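Local coordinates for protein chitin deacetylase 1 (PDB 5ZNT) that hydrolyses the N-acetamido groups of N-acetyl-D-glucosamine residues in chitin, a zinc-dependent reaction that yields chitosan and acetate, at residues Ile27-Met39 / Pro313-Trp325. Sequence-based numbering, arbitrary orientation.
Sequences IPGDLPARDVPQM and PRTVTEAKNFEPW
The ring of P37 packs against R314, A319 and W325: its CD comes to 3.3 Å from R314 O, CG rests against the A319 methyl, and CB meets CH2 at the edge of the W325 indole, near the ring plane. Without CG and CD, as with an alanine here, the A319 methyl and the R314 carbonyl would probably lose the ring that packs on them. M39 crosses W325 at about a right angle; its chain, extended through chi2 (172°), brings SD obliquely to the benzo ring, 3.6 Å from W325 CZ2, a Met-aromatic contact. Next to P37, V316 N donates to D35 O (2.8 Å) in a bent bond (144° at the hydrogen), tilted from the carbonyl plane, and V316 CG2 packs at 3.6 Å from P37 N. T315 N-caps the short helical turn 316-319 in a capping box: E318 N donates to T315 OG1, T315 N to E318 OE1. L31 sets CD1 against P313 CB (3.9 Å) and CD2 against T315 CG2, while P28 CB meets P313 CG. The contact joins the start of strand 38-45, in the parallel sheet of the deacetylase domain, to the segment following helix 303-311, whose W309 packs on P28, P37, M39 and W325; Y299 of strand 298-300 touches P37, A319 and W325.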
loop_
_atom_site.group_PDB
_atom_site.type_symbol
_atom_site.label_atom_id
_atom_site.label_comp_id
_atom_site.label_asym_id
_atom_site.label_seq_id
_atom_site.Cartn_x
_atom_site.Cartn_y
_atom_site.Cartn_z
ATOM N N ILE A 27 12.376 16.426 5.009
ATOM C CA ILE A 27 12.775 15.566 3.901
ATOM C C ILE A 27 13.974 14.719 4.309
ATOM O O ILE A 27 14.914 15.236 4.933
ATOM C CB ILE A 27 13.066 16.413 2.653
ATOM C CG1 ILE A 27 11.827 17.210 2.260
ATOM C CG2 ILE A 27 13.576 15.558 1.515
ATOM C CD1 ILE A 27 12.082 18.231 1.130
ATOM N N PRO A 28 13.974 13.416 4.008
ATOM C CA PRO A 28 15.157 12.593 4.278
ATOM C C PRO A 28 16.416 13.188 3.663
ATOM O O PRO A 28 16.383 13.781 2.583
ATOM C CB PRO A 28 14.801 11.241 3.644
ATOM C CG PRO A 28 13.284 11.194 3.728
ATOM C CD PRO A 28 12.817 12.617 3.552
ATOM N N GLY A 29 17.532 13.040 4.375
ATOM C CA GLY A 29 18.801 13.586 3.907
ATOM C C GLY A 29 18.853 15.094 3.792
ATOM O O GLY A 29 19.838 15.626 3.271
ATOM N N ASP A 30 17.817 15.789 4.260
ATOM C CA ASP A 30 17.699 17.244 4.181
ATOM C C ASP A 30 17.958 17.757 2.764
ATOM O O ASP A 30 18.526 18.833 2.565
ATOM C CB ASP A 30 18.624 17.933 5.191
ATOM C CG ASP A 30 18.254 19.402 5.408
ATOM O OD1 ASP A 30 17.048 19.701 5.581
ATOM O OD2 ASP A 30 19.168 20.261 5.383
ATOM N N LEU A 31 17.523 16.989 1.766
ATOM C CA LEU A 31 17.585 17.474 0.398
ATOM C C LEU A 31 16.621 18.647 0.227
ATOM O O LEU A 31 15.577 18.706 0.891
ATOM C CB LEU A 31 17.236 16.358 -0.589
ATOM C CG LEU A 31 18.348 15.428 -1.094
ATOM C CD1 LEU A 31 18.975 14.661 0.030
ATOM C CD2 LEU A 31 17.815 14.448 -2.152
ATOM N N PRO A 32 16.962 19.616 -0.627
ATOM C CA PRO A 32 16.006 20.683 -0.950
ATOM C C PRO A 32 14.786 20.112 -1.655
ATOM O O PRO A 32 14.916 19.281 -2.551
ATOM C CB PRO A 32 16.795 21.598 -1.901
ATOM C CG PRO A 32 18.208 21.121 -1.851
ATOM C CD PRO A 32 18.185 19.705 -1.446
ATOM N N ALA A 33 13.602 20.618 -1.290
ATOM C CA ALA A 33 12.362 20.137 -1.900
ATOM C C ALA A 33 12.418 20.192 -3.425
ATOM O O ALA A 33 11.947 19.267 -4.103
ATOM C CB ALA A 33 11.173 20.948 -1.375
ATOM N N ARG A 34 13.007 21.253 -3.993
ATOM C CA ARG A 34 13.020 21.382 -5.448
ATOM C C ARG A 34 13.871 20.309 -6.125
ATOM O O ARG A 34 13.721 20.085 -7.330
ATOM C CB ARG A 34 13.504 22.785 -5.856
ATOM C CG ARG A 34 15.018 22.927 -5.865
ATOM C CD ARG A 34 15.473 24.387 -5.928
ATOM N NE ARG A 34 15.659 24.946 -4.587
ATOM C CZ ARG A 34 16.838 25.092 -3.988
ATOM N NH1 ARG A 34 17.955 24.718 -4.603
ATOM N NH2 ARG A 34 16.897 25.601 -2.761
ATOM N N ASP A 35 14.747 19.626 -5.392
ATOM C CA ASP A 35 15.546 18.552 -5.977
ATOM C C ASP A 35 15.014 17.157 -5.659
ATOM O O ASP A 35 15.616 16.168 -6.085
ATOM C CB ASP A 35 17.001 18.653 -5.511
ATOM C CG ASP A 35 17.690 19.922 -6.009
ATOM O OD1 ASP A 35 17.466 20.316 -7.176
ATOM O OD2 ASP A 35 18.446 20.521 -5.224
ATOM N N VAL A 36 13.907 17.056 -4.937
ATOM C CA VAL A 36 13.333 15.774 -4.514
ATOM C C VAL A 36 12.348 15.279 -5.570
ATOM O O VAL A 36 11.418 16.009 -5.926
ATOM C CB VAL A 36 12.654 15.922 -3.136
ATOM C CG1 VAL A 36 11.851 14.662 -2.747
ATOM C CG2 VAL A 36 13.702 16.273 -2.057
ATOM N N PRO A 37 12.495 14.056 -6.090
ATOM C CA PRO A 37 11.451 13.493 -6.965
ATOM C C PRO A 37 10.140 13.358 -6.195
ATOM O O PRO A 37 10.122 12.900 -5.048
ATOM C CB PRO A 37 11.998 12.112 -7.350
ATOM C CG PRO A 37 13.384 12.037 -6.796
ATOM C CD PRO A 37 13.490 13.051 -5.700
ATOM N N GLN A 38 9.051 13.785 -6.814
ATOM C CA GLN A 38 7.726 13.639 -6.220
ATOM C C GLN A 38 7.262 12.198 -6.429
ATOM O O GLN A 38 6.939 11.798 -7.547
ATOM C CB GLN A 38 6.744 14.617 -6.849
ATOM C CG GLN A 38 5.322 14.506 -6.298
ATOM C CD GLN A 38 5.261 14.739 -4.779
ATOM O OE1 GLN A 38 5.446 15.868 -4.307
ATOM N NE2 GLN A 38 4.974 13.673 -4.013
ATOM N N MET A 39 7.228 11.423 -5.358
ATOM C CA MET A 39 6.772 10.043 -5.424
ATOM C C MET A 39 5.259 9.979 -5.265
ATOM O O MET A 39 4.675 10.703 -4.453
ATOM C CB MET A 39 7.454 9.218 -4.334
ATOM C CG MET A 39 8.940 9.033 -4.594
ATOM S SD MET A 39 9.781 8.249 -3.205
ATOM C CE MET A 39 10.484 9.649 -2.321
ATOM N N PRO A 313 18.588 8.724 -0.203
ATOM C CA PRO A 313 17.889 9.777 -0.945
ATOM C C PRO A 313 18.638 10.205 -2.205
ATOM O O PRO A 313 19.846 10.453 -2.190
ATOM C CB PRO A 313 17.775 10.905 0.085
ATOM C CG PRO A 313 17.782 10.188 1.404
ATOM C CD PRO A 313 18.741 9.060 1.224
ATOM N N ARG A 314 17.903 10.244 -3.315
ATOM C CA ARG A 314 18.429 10.613 -4.619
ATOM C C ARG A 314 17.722 11.865 -5.110
ATOM O O ARG A 314 16.499 11.988 -4.982
ATOM C CB ARG A 314 18.229 9.494 -5.650
ATOM C CG ARG A 314 18.543 8.098 -5.152
ATOM C CD ARG A 314 19.966 8.005 -4.649
ATOM N NE ARG A 314 20.965 8.242 -5.687
ATOM C CZ ARG A 314 22.184 8.711 -5.430
ATOM N NH1 ARG A 314 22.521 8.999 -4.172
ATOM N NH2 ARG A 314 23.052 8.909 -6.419
ATOM N N THR A 315 18.488 12.786 -5.691
ATOM C CA THR A 315 17.890 13.949 -6.320
ATOM C C THR A 315 17.170 13.535 -7.598
ATOM O O THR A 315 17.343 12.421 -8.110
ATOM C CB THR A 315 18.956 14.989 -6.675
ATOM O OG1 THR A 315 19.738 14.488 -7.768
ATOM C CG2 THR A 315 19.871 15.272 -5.480
ATOM N N VAL A 316 16.379 14.468 -8.138
ATOM C CA VAL A 316 15.699 14.212 -9.405
ATOM C C VAL A 316 16.692 13.737 -10.451
ATOM O O VAL A 316 16.415 12.802 -11.213
ATOM C CB VAL A 316 14.952 15.467 -9.885
ATOM C CG1 VAL A 316 14.380 15.247 -11.292
ATOM C CG2 VAL A 316 13.862 15.869 -8.891
ATOM N N THR A 317 17.875 14.368 -10.505
ATOM C CA THR A 317 18.841 13.986 -11.533
ATOM C C THR A 317 19.378 12.582 -11.292
ATOM O O THR A 317 19.495 11.785 -12.228
ATOM C CB THR A 317 19.991 14.991 -11.599
ATOM O OG1 THR A 317 19.464 16.325 -11.692
ATOM C CG2 THR A 317 20.828 14.716 -12.822
ATOM N N GLU A 318 19.698 12.257 -10.042
ATOM C CA GLU A 318 20.186 10.922 -9.739
ATOM C C GLU A 318 19.100 9.856 -9.871
ATOM O O GLU A 318 19.426 8.681 -10.090
ATOM C CB GLU A 318 20.773 10.910 -8.330
ATOM C CG GLU A 318 21.953 11.872 -8.158
ATOM C CD GLU A 318 22.249 12.149 -6.707
ATOM O OE1 GLU A 318 21.301 12.059 -5.897
ATOM O OE2 GLU A 318 23.417 12.447 -6.371
ATOM N N ALA A 319 17.824 10.234 -9.744
ATOM C CA ALA A 319 16.761 9.230 -9.701
ATOM C C ALA A 319 16.682 8.410 -10.984
ATOM O O ALA A 319 16.266 7.242 -10.943
ATOM C CB ALA A 319 15.417 9.912 -9.421
ATOM N N LYS A 320 17.108 8.983 -12.115
ATOM C CA LYS A 320 17.009 8.299 -13.401
ATOM C C LYS A 320 17.772 6.985 -13.422
ATOM O O LYS A 320 17.397 6.067 -14.158
ATOM C CB LYS A 320 17.532 9.200 -14.521
ATOM C CG LYS A 320 16.549 10.257 -14.959
ATOM C CD LYS A 320 17.139 11.177 -16.032
ATOM C CE LYS A 320 18.336 11.970 -15.482
ATOM N NZ LYS A 320 18.844 13.015 -16.420
ATOM N N ASN A 321 18.855 6.872 -12.652
ATOM C CA ASN A 321 19.655 5.654 -12.659
ATOM C C ASN A 321 19.653 4.956 -11.305
ATOM O O ASN A 321 20.496 4.088 -11.058
ATOM C CB ASN A 321 21.090 5.956 -13.114
ATOM C CG ASN A 321 21.694 7.138 -12.388
ATOM O OD1 ASN A 321 21.924 7.090 -11.180
ATOM N ND2 ASN A 321 21.921 8.223 -13.116
ATOM N N PHE A 322 18.716 5.313 -10.427
ATOM C CA PHE A 322 18.558 4.648 -9.135
ATOM C C PHE A 322 18.102 3.207 -9.357
ATOM O O PHE A 322 16.996 2.964 -9.857
ATOM C CB PHE A 322 17.558 5.434 -8.293
ATOM C CG PHE A 322 17.507 5.023 -6.855
ATOM C CD1 PHE A 322 18.671 4.754 -6.150
ATOM C CD2 PHE A 322 16.280 4.915 -6.198
ATOM C CE1 PHE A 322 18.620 4.392 -4.806
ATOM C CE2 PHE A 322 16.217 4.561 -4.859
ATOM C CZ PHE A 322 17.384 4.297 -4.157
ATOM N N GLU A 323 18.957 2.246 -9.004
ATOM C CA GLU A 323 18.697 0.854 -9.361
ATOM C C GLU A 323 17.433 0.269 -8.733
ATOM O O GLU A 323 16.717 -0.456 -9.446
ATOM C CB GLU A 323 19.911 -0.020 -9.012
ATOM C CG GLU A 323 21.067 0.112 -10.004
ATOM C CD GLU A 323 20.619 -0.020 -11.464
ATOM O OE1 GLU A 323 19.863 -0.969 -11.794
ATOM O OE2 GLU A 323 21.016 0.837 -12.286
ATOM N N PRO A 324 17.103 0.507 -7.455
ATOM C CA PRO A 324 15.861 -0.089 -6.924
ATOM C C PRO A 324 14.630 0.322 -7.705
ATOM O O PRO A 324 13.716 -0.492 -7.881
ATOM C CB PRO A 324 15.826 0.413 -5.473
ATOM C CG PRO A 324 17.296 0.605 -5.119
ATOM C CD PRO A 324 17.898 1.148 -6.384
ATOM N N TRP A 325 14.591 1.554 -8.217
ATOM C CA TRP A 325 13.449 1.989 -9.011
ATOM C C TRP A 325 13.442 1.411 -10.424
ATOM O O TRP A 325 12.461 1.611 -11.157
ATOM C CB TRP A 325 13.403 3.514 -9.064
ATOM C CG TRP A 325 13.011 4.155 -7.757
ATOM C CD1 TRP A 325 12.871 3.542 -6.545
ATOM C CD2 TRP A 325 12.707 5.537 -7.544
ATOM N NE1 TRP A 325 12.491 4.462 -5.589
ATOM C CE2 TRP A 325 12.376 5.690 -6.179
ATOM C CE3 TRP A 325 12.684 6.657 -8.373
ATOM C CZ2 TRP A 325 12.022 6.915 -5.631
ATOM C CZ3 TRP A 325 12.337 7.874 -7.825
ATOM C CH2 TRP A 325 12.024 7.998 -6.465
#